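Local structure of hypothetical protein PA2218 (Pseudomonas aeruginosa, 2HDW) at residues Ser156-Asp160 with Asp192-Lys196; Glu171-Gly177 with Val195-Ser201; Phe130-Tyr134 with Ile150-Phe155; Asn47-Leu52 with Ile79-Ala83. The protein is of unknown function but has an alpha/beta-hydrolase fold and is probably a hydrolase. One frame throughout, in Å; residues are numbered along the deposited sequence.

Interactions 1 and 3 share helix 148-164, and interaction 2 lies in the sheet beside it. Interaction 3 ties the loop after strand 126-130 to the first half of that helix, and interaction 1 the second half to the loop before strand 197-201; their centres are about 12 Å apart, and Ala158 CB lies 3.8 Å from Phe130 CD2. Interaction 2 continues from that loop into the parallel strands, sharing Val195 and Lys196 with interaction 1, while Phe155 CZ of interaction 3 comes within 3.5 Å of Ile176 O. Interaction 4 lies toward the antiparallel end of the sheet, about 24 Å from interaction 2 between centres, but Ala82 O is 2.9 Å from Asp131 N of interaction 3.

Interaction 1 (Ser156-Asp160 with Asp192-Lys196); sequences SAAVD and DKRVK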
# COMPACT_ATOMS: atom_id res chain seq x y z
N SER A 156 -10.60 -1.74 3.29
CA SER A 156 -11.73 -2.35 3.98
C SER A 156 -12.51 -3.29 3.06
O SER A 156 -13.20 -4.19 3.53
CB SER A 156 -12.64 -1.26 4.55
OG SER A 156 -12.02 -0.66 5.68
N ALA A 157 -12.40 -3.08 1.75
CA ALA A 157 -13.06 -3.96 0.80
C ALA A 157 -12.32 -5.29 0.83
O ALA A 157 -12.92 -6.35 0.68
CB ALA A 157 -13.00 -3.36 -0.60
N ALA A 158 -11.00 -5.21 1.05
CA ALA A 158 -10.17 -6.41 1.13
C ALA A 158 -10.48 -7.15 2.42
O ALA A 158 -10.53 -8.39 2.44
CB ALA A 158 -8.69 -6.03 1.07
N VAL A 159 -10.70 -6.41 3.50
CA VAL A 159 -11.04 -7.02 4.78
C VAL A 159 -12.40 -7.70 4.63
O VAL A 159 -12.64 -8.77 5.21
CB VAL A 159 -11.09 -5.97 5.91
CG1 VAL A 159 -11.63 -6.60 7.19
CG2 VAL A 159 -9.69 -5.42 6.16
N ASP A 160 -13.30 -7.09 3.86
CA ASP A 160 -14.62 -7.67 3.61
C ASP A 160 -14.48 -9.08 3.05
O ASP A 160 -15.17 -10.01 3.49
CB ASP A 160 -15.41 -6.84 2.59
CG ASP A 160 -16.03 -5.58 3.17
OD1 ASP A 160 -15.95 -5.37 4.40
OD2 ASP A 160 -16.61 -4.80 2.38
N ASP A 192 -12.61 1.51 10.62
CA ASP A 192 -13.03 0.12 10.45
C ASP A 192 -12.68 -0.64 11.73
O ASP A 192 -11.57 -1.14 11.88
CB ASP A 192 -12.31 -0.52 9.26
CG ASP A 192 -12.88 -1.90 8.91
OD1 ASP A 192 -13.62 -2.48 9.73
OD2 ASP A 192 -12.57 -2.39 7.81
N LYS A 193 -13.63 -0.70 12.66
CA LYS A 193 -13.43 -1.35 13.95
C LYS A 193 -13.19 -2.86 13.90
O LYS A 193 -12.85 -3.47 14.92
CB LYS A 193 -14.61 -1.04 14.87
CG LYS A 193 -14.89 0.46 15.00
CD LYS A 193 -13.65 1.22 15.46
CE LYS A 193 -13.95 2.72 15.61
NZ LYS A 193 -12.75 3.52 15.98
N ARG A 194 -13.38 -3.47 12.74
CA ARG A 194 -13.15 -4.91 12.60
C ARG A 194 -11.66 -5.24 12.63
O ARG A 194 -11.26 -6.31 13.09
CB ARG A 194 -13.76 -5.41 11.29
CG ARG A 194 -15.26 -5.19 11.15
CD ARG A 194 -15.72 -5.57 9.75
NE ARG A 194 -15.03 -4.77 8.74
CZ ARG A 194 -15.07 -5.01 7.44
NH1 ARG A 194 -15.77 -6.04 6.97
NH2 ARG A 194 -14.39 -4.23 6.60
N VAL A 195 -10.82 -4.32 12.14
CA VAL A 195 -9.37 -4.53 12.10
C VAL A 195 -8.81 -4.40 13.52
O VAL A 195 -8.89 -3.33 14.14
CB VAL A 195 -8.69 -3.53 11.14
CG1 VAL A 195 -7.22 -3.88 10.99
CG2 VAL A 195 -9.38 -3.56 9.78
N LYS A 196 -8.23 -5.49 14.01
CA LYS A 196 -7.71 -5.56 15.38
C LYS A 196 -6.34 -4.95 15.68
O LYS A 196 -6.08 -4.56 16.81
CB LYS A 196 -7.69 -7.03 15.84
CG LYS A 196 -9.06 -7.70 15.84
CD LYS A 196 -10.06 -6.93 16.69
CE LYS A 196 -11.25 -7.81 17.08
NZ LYS A 196 -11.94 -8.37 15.90
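Arg194 reaches one oxygen of Asp160 with both terminal nitrogens: NH1 stands 2.7 Å from OD1 of Asp160 and NH2 2.9 Å from that same OD1. The side chains stand roughly perpendicular, with carboxylate and guanidinium planes 67° apart. A bend at chi3 (-60°) turns the other side of the guanidinium to Asp192, where the grip is side-on. NE meets OD1 of Asp192 on its syn lone pair at 2.9 Å, almost straight at 175°, and NH2 takes OD2. NH2 also donates in plane to Ser156 O at 3.3 Å, the longest of its three bonds, its two hydrogens shared among three acceptors; Asp160 N reaches that carbonyl from the opposite face. Ser156 OG donates to Asp192 OD2 at 2.8 Å, on the anti side but tilted from the carboxylate plane; with Arg194 NH2 it gives this oxygen two donors. Over one guanidinium face sits Val159 CG1, 3.7 Å from Arg194 NH2, while Val159 CG2 turns to Val195 CG2. Asp192 OD1 also accepts from Arg194 N, closing an Asx turn. This and a type I beta turn shape the loop, which a salt-bridge network of Asp160, Asp192 and Arg194 joins to helix 148-164 of the alpha/beta-hydrolase fold.

Interaction 2 (Glu171-Gly177 with Val195-Ser201); sequences ERIGVIG and VKAVVTS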
# COMPACT_ATOMS: atom_id res chain seq x y z
N GLU A 171 -12.82 -12.38 13.35
CA GLU A 171 -12.50 -11.58 14.53
C GLU A 171 -10.99 -11.47 14.77
O GLU A 171 -10.55 -10.80 15.72
CB GLU A 171 -13.16 -12.19 15.78
CG GLU A 171 -14.67 -11.93 15.90
CD GLU A 171 -15.00 -10.45 16.01
OE1 GLU A 171 -14.21 -9.71 16.64
OE2 GLU A 171 -16.04 -10.02 15.48
N ARG A 172 -10.19 -12.10 13.91
CA ARG A 172 -8.73 -12.07 14.05
C ARG A 172 -8.07 -11.51 12.80
O ARG A 172 -7.24 -12.17 12.17
CB ARG A 172 -8.22 -13.49 14.33
CG ARG A 172 -8.94 -14.21 15.47
CD ARG A 172 -8.42 -15.64 15.66
NE ARG A 172 -7.01 -15.66 16.05
CZ ARG A 172 -6.23 -16.74 16.06
NH1 ARG A 172 -6.72 -17.92 15.69
NH2 ARG A 172 -4.96 -16.64 16.42
N ILE A 173 -8.44 -10.28 12.43
CA ILE A 173 -7.90 -9.64 11.23
C ILE A 173 -7.02 -8.44 11.53
O ILE A 173 -7.35 -7.59 12.35
CB ILE A 173 -9.04 -9.15 10.30
CG1 ILE A 173 -10.02 -10.29 9.99
CG2 ILE A 173 -8.45 -8.57 9.00
CD1 ILE A 173 -9.40 -11.45 9.29
N GLY A 174 -5.88 -8.39 10.83
CA GLY A 174 -4.96 -7.28 10.97
C GLY A 174 -4.61 -6.79 9.58
O GLY A 174 -4.99 -7.41 8.59
N VAL A 175 -3.89 -5.67 9.50
CA VAL A 175 -3.48 -5.16 8.20
C VAL A 175 -2.06 -4.62 8.23
O VAL A 175 -1.57 -4.19 9.28
CB VAL A 175 -4.39 -4.01 7.70
CG1 VAL A 175 -5.80 -4.53 7.43
CG2 VAL A 175 -4.42 -2.88 8.71
N ILE A 176 -1.40 -4.67 7.08
CA ILE A 176 -0.05 -4.13 6.96
C ILE A 176 -0.06 -3.12 5.81
O ILE A 176 -0.46 -3.45 4.69
CB ILE A 176 1.01 -5.22 6.65
CG1 ILE A 176 1.13 -6.20 7.82
CG2 ILE A 176 2.37 -4.56 6.42
CD1 ILE A 176 2.01 -7.41 7.52
N GLY A 177 0.37 -1.89 6.09
CA GLY A 177 0.42 -0.86 5.07
C GLY A 177 1.87 -0.54 4.75
O GLY A 177 2.62 -0.10 5.63
N VAL A 195 -10.82 -4.32 12.14
CA VAL A 195 -9.37 -4.53 12.10
C VAL A 195 -8.81 -4.40 13.52
O VAL A 195 -8.89 -3.33 14.14
CB VAL A 195 -8.69 -3.53 11.14
CG1 VAL A 195 -7.22 -3.88 10.99
CG2 VAL A 195 -9.38 -3.56 9.78
N LYS A 196 -8.23 -5.49 14.01
CA LYS A 196 -7.71 -5.56 15.38
C LYS A 196 -6.34 -4.95 15.68
O LYS A 196 -6.08 -4.56 16.81
CB LYS A 196 -7.69 -7.03 15.84
CG LYS A 196 -9.06 -7.70 15.84
CD LYS A 196 -10.06 -6.93 16.69
CE LYS A 196 -11.25 -7.81 17.08
NZ LYS A 196 -11.94 -8.37 15.90
N ALA A 197 -5.47 -4.89 14.68
CA ALA A 197 -4.14 -4.34 14.87
C ALA A 197 -3.61 -3.90 13.52
O ALA A 197 -4.08 -4.37 12.49
CB ALA A 197 -3.21 -5.40 15.48
N VAL A 198 -2.62 -3.01 13.53
CA VAL A 198 -2.06 -2.48 12.30
C VAL A 198 -0.56 -2.21 12.38
O VAL A 198 -0.07 -1.68 13.38
CB VAL A 198 -2.77 -1.16 11.88
CG1 VAL A 198 -2.60 -0.11 12.98
CG2 VAL A 198 -2.21 -0.65 10.56
N VAL A 199 0.14 -2.59 11.32
CA VAL A 199 1.58 -2.39 11.18
C VAL A 199 1.79 -1.58 9.91
O VAL A 199 1.11 -1.81 8.92
CB VAL A 199 2.34 -3.73 10.99
CG1 VAL A 199 3.74 -3.46 10.44
CG2 VAL A 199 2.42 -4.47 12.30
N THR A 200 2.72 -0.63 9.94
CA THR A 200 3.04 0.14 8.74
C THR A 200 4.53 -0.09 8.49
O THR A 200 5.30 -0.22 9.44
CB THR A 200 2.79 1.66 8.91
OG1 THR A 200 3.57 2.16 10.00
CG2 THR A 200 1.31 1.93 9.15
N SER A 201 4.92 -0.16 7.23
CA SER A 201 6.32 -0.37 6.90
C SER A 201 6.83 0.75 5.99
O SER A 201 6.26 0.99 4.92
CB SER A 201 6.51 -1.73 6.22
OG SER A 201 7.89 -2.04 6.09
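Val175 and Val199 sit mid-way in a parallel ladder: Val199 N donates to Val175 O at 3.1 Å, in a nearly straight bond of 169°. Toward the C-terminal ends, Gly177 N reaches Val199 O at 2.9 Å and Ser201 N reaches Gly177 O at 2.8 Å. The other way, the bond from Val175 N to Ala197 O lengthens to 3.3 Å, and Lys196 N closes on Ile173 O. On one face, Val175 CG2 touches Val198 CG2, at 3.6 Å, and Val195 CG1; on the other, Ile176 and Val199 run alongside, ends in the same direction. With the strand axes 14° apart and helix 180-191 between them in sequence, this is a beta-alpha-beta crossover; in alpha/beta hydrolases the corresponding strand-turn-helix is where the nucleophile elbow is usually placed. Beyond the ladder, Lys196 folds back through bends at chi2 and chi4 (-57°), which brings NZ 2.7 Å from Glu171 OE1 in a salt bridge and 2.8 Å from Glu171 O; both oxygens are met from above their planes. Val189 of helix 180-191 covers the Val175 and Val198 face, Phe362 of helix 356-366 packs on Val199, and Ser201 OG is hydrogen-bonded to Tyr116 OH.

Interaction 3 (Phe130-Tyr134 with Ile150-Phe155); sequences FDPSY and INTEDF
Phe130 takes a chi1 of 67°, its CG between the backbone N and the carbonyl carbon, and so carries its ring toward helix 148-164, where its edge meets the face of Phe155. The two rings form a T-shaped pair, centroids 5.4 Å apart and planes at 75°, with Phe130 CE2 lying 3.8 Å from Phe155 CD2. Asp154, whose CG lies anti to its carbonyl carbon, presents a carboxylate to Ser133 that takes two bonds. Ser133 OG donates to Asp154 OD1 at 2.7 Å on the syn lone pair, and Ser133 N donates to Asp154 OD2 at 3.0 Å, nearly straight at 170° but from well above the carboxylate plane. Using both oxygens, these bonds fix the rotation of the carboxylate. The first segment runs from the last residue of strand 126-130 into the loop after it and the second lies on helix 148-164; in this strand-to-helix connection of the alpha/beta-hydrolase sheet the bonds tie the loop just after the strand to the helix. Asn75 ND2 gives Asp154 OD1 a second donor beside Ser133 OG. Asp154 CB also touches the Phe130 ring, 4.0 Å from CE1. At the outer end, Ile150 CG2 packs on Ser133 OG at 3.8 Å, and Ile150 CD1 lies at the edge of the Tyr134 ring, 3.9 Å from OH. Trp181 of helix 180-191 meets both phenylalanine rings.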
# COMPACT_ATOMS: atom_id res chain seq x y z
N PHE A 130 -3.55 -7.14 -2.59
CA PHE A 130 -4.48 -6.68 -3.61
C PHE A 130 -4.00 -5.51 -4.46
O PHE A 130 -3.12 -4.76 -4.06
CB PHE A 130 -5.80 -6.29 -2.95
CG PHE A 130 -5.68 -5.09 -2.05
CD1 PHE A 130 -5.75 -3.80 -2.58
CD2 PHE A 130 -5.46 -5.24 -0.68
CE1 PHE A 130 -5.60 -2.67 -1.76
CE2 PHE A 130 -5.31 -4.12 0.15
CZ PHE A 130 -5.38 -2.84 -0.40
N ASP A 131 -4.61 -5.37 -5.63
CA ASP A 131 -4.31 -4.26 -6.51
C ASP A 131 -5.35 -3.18 -6.24
O ASP A 131 -6.56 -3.43 -6.30
CB ASP A 131 -4.39 -4.68 -7.99
CG ASP A 131 -3.19 -5.49 -8.43
OD1 ASP A 131 -2.10 -5.30 -7.84
OD2 ASP A 131 -3.33 -6.30 -9.37
N PRO A 132 -4.89 -1.96 -5.90
CA PRO A 132 -5.80 -0.85 -5.61
C PRO A 132 -6.71 -0.55 -6.80
O PRO A 132 -6.40 -0.91 -7.94
CB PRO A 132 -4.85 0.31 -5.33
CG PRO A 132 -3.65 -0.38 -4.73
CD PRO A 132 -3.49 -1.59 -5.63
N SER A 133 -7.85 0.09 -6.53
CA SER A 133 -8.80 0.47 -7.57
C SER A 133 -8.09 1.17 -8.74
O SER A 133 -7.16 1.93 -8.53
CB SER A 133 -9.86 1.42 -6.99
OG SER A 133 -10.84 0.73 -6.22
N TYR A 134 -8.55 0.89 -9.95
CA TYR A 134 -7.99 1.50 -11.17
C TYR A 134 -6.58 1.06 -11.55
O TYR A 134 -6.04 1.54 -12.55
CB TYR A 134 -7.98 3.03 -11.05
CG TYR A 134 -9.30 3.67 -10.72
CD1 TYR A 134 -10.29 3.86 -11.69
CD2 TYR A 134 -9.56 4.13 -9.43
CE1 TYR A 134 -11.49 4.49 -11.38
CE2 TYR A 134 -10.75 4.76 -9.11
CZ TYR A 134 -11.72 4.93 -10.08
OH TYR A 134 -12.91 5.53 -9.73
N ILE A 150 -11.14 6.63 -1.86
CA ILE A 150 -11.34 5.35 -2.52
C ILE A 150 -10.28 4.32 -2.12
O ILE A 150 -10.60 3.15 -1.91
CB ILE A 150 -11.32 5.51 -4.06
CG1 ILE A 150 -12.48 6.41 -4.50
CG2 ILE A 150 -11.43 4.14 -4.73
CD1 ILE A 150 -12.54 6.66 -6.02
N ASN A 151 -9.04 4.76 -1.99
CA ASN A 151 -7.98 3.83 -1.62
C ASN A 151 -8.13 3.37 -0.17
O ASN A 151 -7.85 2.21 0.15
CB ASN A 151 -6.60 4.47 -1.87
CG ASN A 151 -6.27 4.54 -3.36
OD1 ASN A 151 -6.79 3.76 -4.16
ND2 ASN A 151 -5.39 5.46 -3.73
N THR A 152 -8.59 4.26 0.70
CA THR A 152 -8.80 3.86 2.09
C THR A 152 -9.89 2.78 2.05
O THR A 152 -9.80 1.77 2.74
CB THR A 152 -9.23 5.06 2.96
OG1 THR A 152 -8.12 5.95 3.10
CG2 THR A 152 -9.70 4.59 4.33
N GLU A 153 -10.91 3.00 1.23
CA GLU A 153 -12.01 2.04 1.08
C GLU A 153 -11.50 0.68 0.56
O GLU A 153 -11.96 -0.38 1.00
CB GLU A 153 -13.07 2.61 0.13
CG GLU A 153 -14.07 1.60 -0.44
CD GLU A 153 -14.79 0.78 0.63
OE1 GLU A 153 -15.05 1.31 1.73
OE2 GLU A 153 -15.13 -0.39 0.35
N ASP A 154 -10.54 0.70 -0.37
CA ASP A 154 -9.99 -0.54 -0.92
C ASP A 154 -9.51 -1.48 0.18
O ASP A 154 -9.71 -2.69 0.11
CB ASP A 154 -8.81 -0.26 -1.85
CG ASP A 154 -9.22 0.36 -3.17
OD1 ASP A 154 -10.35 0.13 -3.63
OD2 ASP A 154 -8.38 1.08 -3.77
N PHE A 155 -8.88 -0.92 1.20
CA PHE A 155 -8.38 -1.73 2.30
C PHE A 155 -9.51 -2.45 3.03
O PHE A 155 -9.40 -3.63 3.35
CB PHE A 155 -7.60 -0.85 3.28
CG PHE A 155 -6.16 -1.23 3.43
CD1 PHE A 155 -5.16 -0.25 3.41
CD2 PHE A 155 -5.79 -2.56 3.61
CE1 PHE A 155 -3.82 -0.59 3.58
CE2 PHE A 155 -4.45 -2.92 3.78
CZ PHE A 155 -3.46 -1.93 3.76

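Interaction 4 (Asn47-Leu52 with Ile79-Ala83); sequences NMQLQL and ITLAA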
# COMPACT_ATOMS: atom_id res chain seq x y z
N ASN A 47 -18.11 -7.07 -8.64
CA ASN A 47 -18.84 -8.18 -9.32
C ASN A 47 -18.52 -8.17 -10.81
O ASN A 47 -19.15 -8.89 -11.59
CB ASN A 47 -20.34 -8.02 -9.11
CG ASN A 47 -20.85 -6.66 -9.56
OD1 ASN A 47 -20.35 -5.63 -9.11
ND2 ASN A 47 -21.85 -6.66 -10.43
N MET A 48 -17.55 -7.35 -11.20
CA MET A 48 -17.14 -7.28 -12.59
C MET A 48 -16.24 -8.47 -12.89
O MET A 48 -15.46 -8.89 -12.04
CB MET A 48 -16.36 -5.98 -12.86
CG MET A 48 -15.69 -5.94 -14.23
SD MET A 48 -14.80 -4.40 -14.56
CE MET A 48 -16.02 -3.54 -15.55
N GLN A 49 -16.37 -9.03 -14.10
CA GLN A 49 -15.54 -10.16 -14.48
C GLN A 49 -14.19 -9.62 -14.92
O GLN A 49 -14.12 -8.80 -15.83
CB GLN A 49 -16.16 -10.95 -15.63
CG GLN A 49 -17.50 -11.56 -15.33
CD GLN A 49 -17.94 -12.49 -16.44
OE1 GLN A 49 -17.42 -13.60 -16.58
NE2 GLN A 49 -18.89 -12.03 -17.26
N LEU A 50 -13.13 -10.08 -14.27
CA LEU A 50 -11.79 -9.62 -14.60
C LEU A 50 -10.93 -10.76 -15.13
O LEU A 50 -11.03 -11.90 -14.68
CB LEU A 50 -11.12 -9.02 -13.35
CG LEU A 50 -11.78 -7.85 -12.61
CD1 LEU A 50 -10.98 -7.54 -11.35
CD2 LEU A 50 -11.86 -6.64 -13.51
N GLN A 51 -10.07 -10.43 -16.09
CA GLN A 51 -9.16 -11.40 -16.67
C GLN A 51 -7.88 -11.35 -15.85
O GLN A 51 -7.16 -10.36 -15.87
CB GLN A 51 -8.86 -11.03 -18.13
CG GLN A 51 -8.05 -12.06 -18.88
CD GLN A 51 -7.69 -11.61 -20.28
OE1 GLN A 51 -7.23 -12.40 -21.10
NE2 GLN A 51 -7.87 -10.32 -20.55
N LEU A 52 -7.61 -12.42 -15.11
CA LEU A 52 -6.42 -12.48 -14.28
C LEU A 52 -5.42 -13.47 -14.88
O LEU A 52 -5.79 -14.57 -15.28
CB LEU A 52 -6.79 -12.92 -12.86
CG LEU A 52 -7.90 -12.11 -12.18
CD1 LEU A 52 -8.14 -12.66 -10.79
CD2 LEU A 52 -7.51 -10.63 -12.10
N ILE A 79 -16.19 -0.75 -7.45
CA ILE A 79 -15.03 -1.20 -8.21
C ILE A 79 -14.62 -2.59 -7.75
O ILE A 79 -14.56 -2.86 -6.55
CB ILE A 79 -13.84 -0.23 -8.04
CG1 ILE A 79 -14.29 1.19 -8.43
CG2 ILE A 79 -12.66 -0.68 -8.91
CD1 ILE A 79 -13.20 2.25 -8.30
N THR A 80 -14.37 -3.48 -8.71
CA THR A 80 -13.95 -4.85 -8.41
C THR A 80 -12.43 -4.91 -8.41
O THR A 80 -11.78 -4.51 -9.38
CB THR A 80 -14.50 -5.83 -9.46
OG1 THR A 80 -15.94 -5.80 -9.42
CG2 THR A 80 -14.03 -7.25 -9.16
N LEU A 81 -11.86 -5.41 -7.32
CA LEU A 81 -10.42 -5.50 -7.18
C LEU A 81 -9.89 -6.92 -7.36
O LEU A 81 -10.59 -7.89 -7.10
CB LEU A 81 -10.00 -4.99 -5.80
CG LEU A 81 -10.56 -3.64 -5.35
CD1 LEU A 81 -10.11 -3.34 -3.93
CD2 LEU A 81 -10.10 -2.54 -6.30
N ALA A 82 -8.64 -7.02 -7.82
CA ALA A 82 -7.99 -8.31 -8.01
C ALA A 82 -6.97 -8.48 -6.88
O ALA A 82 -6.38 -7.51 -6.42
CB ALA A 82 -7.30 -8.36 -9.37
N ALA A 83 -6.77 -9.72 -6.44
CA ALA A 83 -5.83 -9.97 -5.37
C ALA A 83 -5.29 -11.39 -5.35
O ALA A 83 -5.85 -12.29 -5.98
CB ALA A 83 -6.49 -9.66 -4.02
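Asn47-Leu52 is an extended segment that advances in the same general sense as strand 80-83 and drifts from it, the CA distance growing from 5.8 Å between Met48 and Thr80 to 7.7 Å between Leu52 and Ala82. The polar link is made by a side chain. With chi1 at -61°, Thr80 holds OG1 beside its own backbone N and directs it at the first two backbone nitrogens of the modelled chain: Asn47 N donates to Thr80 OG1 at 2.6 Å, and Met48 N donates to the same OG1 at 2.9 Å, nearly straight at 169°. One hydroxyl oxygen thus accepts from two successive residues. The methyl branch CG2 of Thr80 touches both Met48 O, at 3.6 Å, and the methyl Leu50 CD1, at 3.8 Å. Thr80 opens strand 80-88, the second strand of the mixed alpha/beta-hydrolase sheet, where Thr80 and Ala82 point at the N-terminal segment while Ile79, Leu81 and Ala83 point away from it. The side chains of Leu50 and Thr80 run antiparallel past one another, and Leu50 CD1 goes on to lie 4.3 Å from Ala82 CB. Leu52 brings CD2 to the same methyl group, 3.6 Å from CB of Ala82. The strand is flanked by backbone hydrogen bonds, Leu81 with Phe73 of strand 66-74 and Ala82 with Asp131, and Lys70 and Thr72 of strand 66-74 also touch Leu52.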